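Long-range contact in ribosomal RNA small subunit methyltransferase D (PDB 2IFT), which probably methylates the N2 atom of guanine 966 of 16S rRNA in the assembled 30S particle, using S-adenosyl-L-methionine as methyl donor: residues A[144-148]-A[172-176]. Numbering follows the deposited sequence.
Sequences ISLLC and PENWT
I144 and L147 of helix 139-149 pack against W175, the first residue of strand 175-183, and P172 in the turn just before it. The fold is the Rossmann-like class I methyltransferase, whose mixed sheet has strand order 3-2-1-4-5-7-6. The contact joins the helix that follows strand 126-131 in the chain to an edge strand of the sheet, 175-183. I144 is central. Its CG2 is anti to the backbone N and lies 3.7 Å from W175 CH2, while its CD1 reaches W175 CZ3 at 3.8 Å. The same methyl, I144 CG2, meets P172 CG at 3.4 Å, a tight carbon pair. P172 CG also sits over one face of the indole, displaced from the ring centre toward its periphery. L147 approaches the indole at its edge, with CD1 4.3 Å from W175 CH2. Elsewhere in the core, L147 touches V129 and L131 of strand 126-131, and the W175 ring meets the ring of Y191. W175 has chi1 -74°, with CG anti to its carbonyl carbon, and this sends the indole toward the helix. A type I turn from P172 to W175, closed by W175 N to P172 O, brings proline, asparagine and tryptophan to the same helix. C148 is at the polar edge. Its SG makes an oblique sulfur-aromatic contact with the five-membered ring of W175, 3.9 Å from the centroid and 43° off the ring normal. N174 lies beyond the sulfur. Its amide donates a weak hydrogen bond, N174 ND2 to C148 SG, 3.6 Å long with an N-H...S angle of 148°.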
ATOM      1  N   ILE A 144       6.886  -1.418  -9.341  1.00 19.45           N
ATOM      2  CA  ILE A 144       5.849  -1.862 -10.265  1.00 21.25           C
ATOM      3  C   ILE A 144       6.379  -3.055 -11.040  1.00 20.45           C
ATOM      4  O   ILE A 144       5.758  -4.116 -11.082  1.00 20.85           O
ATOM      5  CB  ILE A 144       5.476  -0.755 -11.292  1.00 23.15           C
ATOM      6  CG1 ILE A 144       4.923   0.472 -10.571  1.00 24.75           C
ATOM      7  CG2 ILE A 144       4.464  -1.290 -12.290  1.00 20.30           C
ATOM      8  CD1 ILE A 144       3.739   0.188  -9.705  1.00 28.48           C
ATOM      9  N   SER A 145       7.536  -2.857 -11.657  1.00 19.40           N
ATOM     10  CA  SER A 145       8.172  -3.893 -12.442  1.00 21.47           C
ATOM     11  C   SER A 145       8.299  -5.201 -11.666  1.00 18.63           C
ATOM     12  O   SER A 145       7.972  -6.261 -12.181  1.00 20.57           O
ATOM     13  CB  SER A 145       9.554  -3.423 -12.900  1.00 23.71           C
ATOM     14  OG  SER A 145      10.379  -4.536 -13.200  1.00 29.96           O
ATOM     15  N   LEU A 146       8.764  -5.123 -10.427  1.00 17.20           N
ATOM     16  CA  LEU A 146       8.929  -6.318  -9.607  1.00 15.94           C
ATOM     17  C   LEU A 146       7.597  -6.998  -9.260  1.00 17.07           C
ATOM     18  O   LEU A 146       7.492  -8.223  -9.296  1.00 14.23           O
ATOM     19  CB  LEU A 146       9.698  -5.958  -8.341  1.00 14.95           C
ATOM     20  CG  LEU A 146      11.119  -5.428  -8.603  1.00 17.84           C
ATOM     21  CD1 LEU A 146      11.722  -4.877  -7.312  1.00 12.49           C
ATOM     22  CD2 LEU A 146      11.993  -6.550  -9.174  1.00 14.00           C
ATOM     23  N   LEU A 147       6.584  -6.211  -8.912  1.00 18.11           N
ATOM     24  CA  LEU A 147       5.277  -6.783  -8.606  1.00 19.43           C
ATOM     25  C   LEU A 147       4.849  -7.669  -9.766  1.00 21.71           C
ATOM     26  O   LEU A 147       4.445  -8.813  -9.569  1.00 22.01           O
ATOM     27  CB  LEU A 147       4.232  -5.679  -8.406  1.00 17.41           C
ATOM     28  CG  LEU A 147       4.234  -4.942  -7.065  1.00 15.46           C
ATOM     29  CD1 LEU A 147       3.254  -3.788  -7.129  1.00 16.50           C
ATOM     30  CD2 LEU A 147       3.862  -5.904  -5.939  1.00 14.03           C
ATOM     31  N   CYS A 148       4.946  -7.127 -10.979  1.00 26.21           N
ATOM     32  CA  CYS A 148       4.569  -7.855 -12.196  1.00 29.76           C
ATOM     33  C   CYS A 148       5.487  -9.023 -12.502  1.00 29.48           C
ATOM     34  O   CYS A 148       5.039 -10.130 -12.793  1.00 28.93           O
ATOM     35  CB  CYS A 148       4.579  -6.917 -13.401  1.00 32.83           C
ATOM     36  SG  CYS A 148       3.049  -6.009 -13.665  1.00 48.51           S
ATOM     37  N   PRO A 172       1.979  -0.870 -17.125  1.00 34.12           N
ATOM     38  CA  PRO A 172       2.511  -2.199 -17.443  1.00 33.45           C
ATOM     39  C   PRO A 172       1.390  -2.679 -18.352  1.00 35.11           C
ATOM     40  O   PRO A 172       0.234  -2.329 -18.112  1.00 33.42           O
ATOM     41  CB  PRO A 172       2.481  -2.917 -16.096  1.00 32.68           C
ATOM     42  CG  PRO A 172       2.717  -1.813 -15.119  1.00 34.24           C
ATOM     43  CD  PRO A 172       1.799  -0.713 -15.673  1.00 35.71           C
ATOM     44  N   GLU A 173       1.669  -3.461 -19.382  1.00 35.86           N
ATOM     45  CA  GLU A 173       0.576  -3.848 -20.270  1.00 37.41           C
ATOM     46  C   GLU A 173      -0.525  -4.778 -19.766  1.00 36.82           C
ATOM     47  O   GLU A 173      -1.571  -4.873 -20.403  1.00 36.09           O
ATOM     48  CB  GLU A 173       1.139  -4.422 -21.550  1.00 40.05           C
ATOM     49  CG  GLU A 173       1.976  -5.629 -21.350  1.00 43.28           C
ATOM     50  CD  GLU A 173       2.085  -6.372 -22.637  1.00 46.98           C
ATOM     51  OE1 GLU A 173       2.591  -5.769 -23.609  1.00 49.13           O
ATOM     52  OE2 GLU A 173       1.646  -7.539 -22.692  1.00 47.12           O
ATOM     53  N   ASN A 174      -0.310  -5.474 -18.656  1.00 36.01           N
ATOM     54  CA  ASN A 174      -1.345  -6.368 -18.123  1.00 34.44           C
ATOM     55  C   ASN A 174      -2.149  -5.588 -17.073  1.00 32.23           C
ATOM     56  O   ASN A 174      -2.920  -6.157 -16.284  1.00 32.38           O
ATOM     57  CB  ASN A 174      -0.680  -7.600 -17.503  1.00 38.18           C
ATOM     58  CG  ASN A 174       0.509  -7.231 -16.635  1.00 43.20           C
ATOM     59  OD1 ASN A 174       1.187  -6.229 -16.895  1.00 46.66           O
ATOM     60  ND2 ASN A 174       0.781  -8.038 -15.606  1.00 45.35           N
ATOM     61  N   TRP A 175      -1.957  -4.270 -17.076  1.00 28.24           N
ATOM     62  CA  TRP A 175      -2.646  -3.384 -16.140  1.00 26.62           C
ATOM     63  C   TRP A 175      -3.534  -2.374 -16.863  1.00 26.18           C
ATOM     64  O   TRP A 175      -3.336  -2.095 -18.044  1.00 27.07           O
ATOM     65  CB  TRP A 175      -1.630  -2.620 -15.286  1.00 22.26           C
ATOM     66  CG  TRP A 175      -0.952  -3.440 -14.227  1.00 21.41           C
ATOM     67  CD1 TRP A 175      -0.862  -4.802 -14.175  1.00 19.28           C
ATOM     68  CD2 TRP A 175      -0.188  -2.944 -13.115  1.00 22.00           C
ATOM     69  NE1 TRP A 175      -0.089  -5.185 -13.109  1.00 22.88           N
ATOM     70  CE2 TRP A 175       0.338  -4.071 -12.439  1.00 21.76           C
ATOM     71  CE3 TRP A 175       0.102  -1.662 -12.625  1.00 20.55           C
ATOM     72  CZ2 TRP A 175       1.147  -3.950 -11.298  1.00 21.79           C
ATOM     73  CZ3 TRP A 175       0.909  -1.544 -11.487  1.00 22.03           C
ATOM     74  CH2 TRP A 175       1.420  -2.685 -10.837  1.00 20.11           C
ATOM     75  N   THR A 176      -4.526  -1.837 -16.157  1.00 24.55           N
ATOM     76  CA  THR A 176      -5.397  -0.824 -16.745  1.00 22.19           C
ATOM     77  C   THR A 176      -5.386   0.335 -15.771  1.00 19.56           C
ATOM     78  O   THR A 176      -5.467   0.129 -14.561  1.00 18.88           O
ATOM     79  CB  THR A 176      -6.871  -1.299 -16.896  1.00 23.94           C
ATOM     80  OG1 THR A 176      -6.903  -2.645 -17.384  1.00 27.58           O
ATOM     81  CG2 THR A 176      -7.615  -0.402 -17.891  1.00 25.84           C
TER